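Local coordinates for DNA mismatch repair protein PMS1 (Saccharomyces cerevisiae, PDB 3H4L), which binds ATP through a GHKL-type ATPase fold and takes part in DNA mismatch repair, probably as the MutL-homologue partner of a heterodimer, at residues R209-M213 / R214-S218; C275-N278 / S279-Q283. All blocks are in the same frame, centred on the assembly; numbering follows the deposited sequence.

Contact 1: R209-M213 / R214-S218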
# COMPACT_ATOMS: atom_id res chain seq x y z
N ARG B 209 11.67 -3.34 14.09
CA ARG B 209 11.59 -3.39 15.53
C ARG B 209 12.88 -2.78 16.07
O ARG B 209 13.93 -2.91 15.44
CB ARG B 209 11.45 -4.83 16.01
CG ARG B 209 11.09 -4.95 17.47
CD ARG B 209 11.03 -6.39 17.89
NE ARG B 209 10.09 -7.15 17.07
CZ ARG B 209 9.91 -8.46 17.16
NH1 ARG B 209 10.61 -9.16 18.04
NH2 ARG B 209 9.03 -9.07 16.37
N ASN B 210 12.80 -2.11 17.21
CA ASN B 210 13.97 -1.47 17.83
C ASN B 210 14.65 -0.42 16.95
O ASN B 210 15.87 -0.43 16.79
CB ASN B 210 15.00 -2.54 18.24
CG ASN B 210 14.43 -3.56 19.21
OD1 ASN B 210 13.57 -3.25 20.04
ND2 ASN B 210 14.93 -4.79 19.13
N SER B 211 13.86 0.50 16.39
CA SER B 211 14.39 1.55 15.52
C SER B 211 14.29 2.92 16.17
O SER B 211 13.26 3.27 16.73
CB SER B 211 13.61 1.60 14.20
OG SER B 211 13.71 0.39 13.48
N SER B 212 15.36 3.71 16.09
CA SER B 212 15.32 5.04 16.66
C SER B 212 14.27 5.84 15.90
O SER B 212 13.85 5.45 14.80
CB SER B 212 16.69 5.72 16.51
OG SER B 212 16.96 6.01 15.15
N MET B 213 13.83 6.95 16.48
CA MET B 213 12.83 7.82 15.85
C MET B 213 13.29 8.21 14.45
O MET B 213 12.50 8.28 13.51
CB MET B 213 12.64 9.08 16.70
CG MET B 213 11.73 10.12 16.07
SD MET B 213 11.54 11.58 17.10
CE MET B 213 10.73 10.87 18.56
N ARG B 214 14.59 8.46 14.31
CA ARG B 214 15.17 8.83 13.04
C ARG B 214 14.97 7.75 11.99
O ARG B 214 14.41 8.00 10.92
CB ARG B 214 16.66 9.10 13.20
CG ARG B 214 17.35 9.41 11.90
CD ARG B 214 18.78 9.81 12.11
NE ARG B 214 19.33 10.40 10.89
CZ ARG B 214 20.47 11.08 10.84
NH1 ARG B 214 21.19 11.26 11.95
NH2 ARG B 214 20.88 11.59 9.69
N LYS B 215 15.43 6.54 12.29
CA LYS B 215 15.29 5.44 11.35
C LYS B 215 13.83 5.32 10.93
O LYS B 215 13.54 5.06 9.75
CB LYS B 215 15.78 4.13 11.97
CG LYS B 215 17.25 4.16 12.39
CD LYS B 215 17.78 2.80 12.85
CE LYS B 215 17.87 1.82 11.70
NZ LYS B 215 18.36 0.47 12.11
N ASN B 216 12.91 5.54 11.87
CA ASN B 216 11.48 5.45 11.56
C ASN B 216 10.95 6.61 10.73
O ASN B 216 10.06 6.42 9.90
CB ASN B 216 10.65 5.31 12.84
CG ASN B 216 10.78 3.93 13.47
OD1 ASN B 216 11.01 2.95 12.77
ND2 ASN B 216 10.64 3.86 14.78
N ILE B 217 11.46 7.82 10.93
CA ILE B 217 10.98 8.94 10.14
C ILE B 217 11.43 8.70 8.71
O ILE B 217 10.70 8.98 7.76
CB ILE B 217 11.55 10.30 10.62
CG1 ILE B 217 10.99 10.64 12.00
CG2 ILE B 217 11.20 11.40 9.60
CD1 ILE B 217 11.50 11.96 12.55
N SER B 218 12.64 8.16 8.57
CA SER B 218 13.19 7.87 7.25
C SER B 218 12.44 6.77 6.51
O SER B 218 12.37 6.78 5.27
CB SER B 218 14.68 7.52 7.36
OG SER B 218 15.46 8.70 7.44
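Ser212 OG takes the backbone N-H of Lys215 in a bond of 3.3 Å whose N-H...O angle of 179° is essentially straight. This is an N-cap: the serine stands right before helix 213-221 and fills in for a carbonyl at an amide of the first turn, which has no earlier helical carbonyl to pair with. With chi1 at 69° the hydroxyl sits between the backbone N and the carbonyl carbon of its own residue, and that turns OG over the helix end. Lys215 CG comes down beside the same oxygen, 3.3 Å from Ser212 OG, so the start of the lysine chain packs against the cap.

Behind the cap the regular helical pattern sets in. Asn216 N donates to Ser212 O over 3.1 Å, and Ile217 N donates to Met213 O over 2.8 Å. On the flank of this turn Met213 and Ile217 lie alongside each other, pointing the same way, with Met213 CG 4.0 Å from Ile217 CD1.

One step further out, Asn216 reaches back to the loop, its OD1 lying 3.3 Å from Ser211 CB. The hydroxyl of Ser211 is engaged elsewhere, bonded to Met208 O, and the backbone of Ser211 pairs with Ala186; both bonds tie the approach to the cap to the neighbouring chain.

Met213 and Ile217 both carry this turn onto Ile183 of helix 167-184. Met213 and Arg214 also touch Tyr267, so the start of the helix that follows strand 200-206 packs against both helix 167-184 and strand 261-269.

Contact 2: C275-N278 / S279-Q283; sequences CGRN and SKDRQ
Arg277 folds back over its own loop, which joins strands 261-269 and 283-287 and has Lys280 at the centre of an inverse gamma turn, to meet Asp281 and Arg282. Arg277 CB lies 3.4 Å from Ser279 O; beyond it the chain bends at chi2 (-83°) and again at chi3, which brings the guanidinium round to the carboxylate four residues on. In this salt bridge Arg277 NE makes a weak bond to Asp281 OD2, while Arg277 NH2 holds both Asp281 oxygens, OD1 and OD2 each at 3.1 Å, through their syn lone pairs. The two flat groups are nearly coplanar, 27° apart, so the acid meets the guanidinium at its edge. Over one face lies Arg282, with Arg277 NH1 3.4 Å from Arg282 CZ, over the centre of that second guanidinium, and the planes inclined by 39°.

With an alanine at Arg277, the Asp281 carboxylate is likely to lose its partner in this loop, and the Arg282 guanidinium the group lying over one face.

The two guanidinium groups lie close, and the Asp281 carboxylate, with Glu72 of the second subunit packing on Asp281 and Arg282 and in a long, weak ion pair with Arg277 NH2, is likely to balance their charge.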
# COMPACT_ATOMS: atom_id res chain seq x y z
N CYS B 275 13.87 25.07 3.93
CA CYS B 275 13.91 23.81 4.68
C CYS B 275 12.62 23.45 5.41
O CYS B 275 12.51 22.35 5.96
CB CYS B 275 15.06 23.83 5.68
SG CYS B 275 16.71 23.96 4.94
N GLY B 276 11.65 24.36 5.43
CA GLY B 276 10.40 24.10 6.12
C GLY B 276 9.35 23.38 5.29
O GLY B 276 9.69 22.60 4.39
N ARG B 277 8.08 23.63 5.59
CA ARG B 277 6.96 23.02 4.87
C ARG B 277 5.94 24.09 4.46
O ARG B 277 5.77 25.09 5.15
CB ARG B 277 6.27 21.97 5.75
CG ARG B 277 7.19 20.85 6.25
CD ARG B 277 7.38 19.73 5.22
NE ARG B 277 6.12 19.07 4.90
CZ ARG B 277 6.00 18.08 4.03
NH1 ARG B 277 7.07 17.62 3.39
NH2 ARG B 277 4.81 17.54 3.78
N ASN B 278 5.26 23.86 3.34
CA ASN B 278 4.26 24.80 2.84
C ASN B 278 2.96 24.64 3.62
O ASN B 278 2.09 25.52 3.60
CB ASN B 278 3.98 24.54 1.36
CG ASN B 278 5.14 24.93 0.46
OD1 ASN B 278 5.38 26.12 0.22
ND2 ASN B 278 5.88 23.94 -0.02
N SER B 279 2.84 23.51 4.30
CA SER B 279 1.65 23.21 5.07
C SER B 279 1.98 22.61 6.43
O SER B 279 2.97 21.89 6.57
CB SER B 279 0.78 22.23 4.29
OG SER B 279 -0.26 21.70 5.10
N LYS B 280 1.14 22.90 7.42
CA LYS B 280 1.33 22.34 8.76
C LYS B 280 0.75 20.93 8.69
O LYS B 280 0.01 20.50 9.58
CB LYS B 280 0.58 23.19 9.79
N ASP B 281 1.09 20.22 7.63
CA ASP B 281 0.58 18.87 7.39
C ASP B 281 1.44 17.76 7.99
O ASP B 281 1.05 16.59 7.94
CB ASP B 281 0.42 18.62 5.89
CG ASP B 281 1.76 18.50 5.16
OD1 ASP B 281 1.76 18.05 4.00
OD2 ASP B 281 2.80 18.85 5.76
N ARG B 282 2.59 18.10 8.54
CA ARG B 282 3.46 17.09 9.11
C ARG B 282 3.96 17.46 10.50
O ARG B 282 5.16 17.66 10.71
CB ARG B 282 4.64 16.85 8.16
CG ARG B 282 5.45 15.59 8.47
CD ARG B 282 6.48 15.29 7.37
NE ARG B 282 5.86 15.09 6.07
CZ ARG B 282 6.49 14.64 4.98
NH1 ARG B 282 7.78 14.33 5.03
NH2 ARG B 282 5.83 14.50 3.85
N GLN B 283 3.04 17.53 11.46
CA GLN B 283 3.40 17.88 12.83
C GLN B 283 2.93 16.83 13.86
O GLN B 283 1.73 16.60 14.02
CB GLN B 283 2.83 19.26 13.17
CG GLN B 283 3.02 20.30 12.05
CD GLN B 283 2.75 21.73 12.51
OE1 GLN B 283 1.73 22.02 13.14
NE2 GLN B 283 3.66 22.64 12.17

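Overall arrangement
Running from the N terminus, the chain leaves strand 200-206, one edge strand of the large sheet of the ATPase part, and enters contact 1, where a short loop closes into helix 213-221. It then builds the first two strands of the four-stranded sheet, 229-237 and 261-269, before contact 2 shapes the loop that leads into strand 283-287 at the sheet's edge. The two contacts follow in series, neither nested nor crossed; their centres are about 20 Å apart and their nearest atoms about 6 Å. Contact 1 sets the start of its helix against helix 167-184 and strand 261-269, while contact 2 lies at the surface, beside the second subunit.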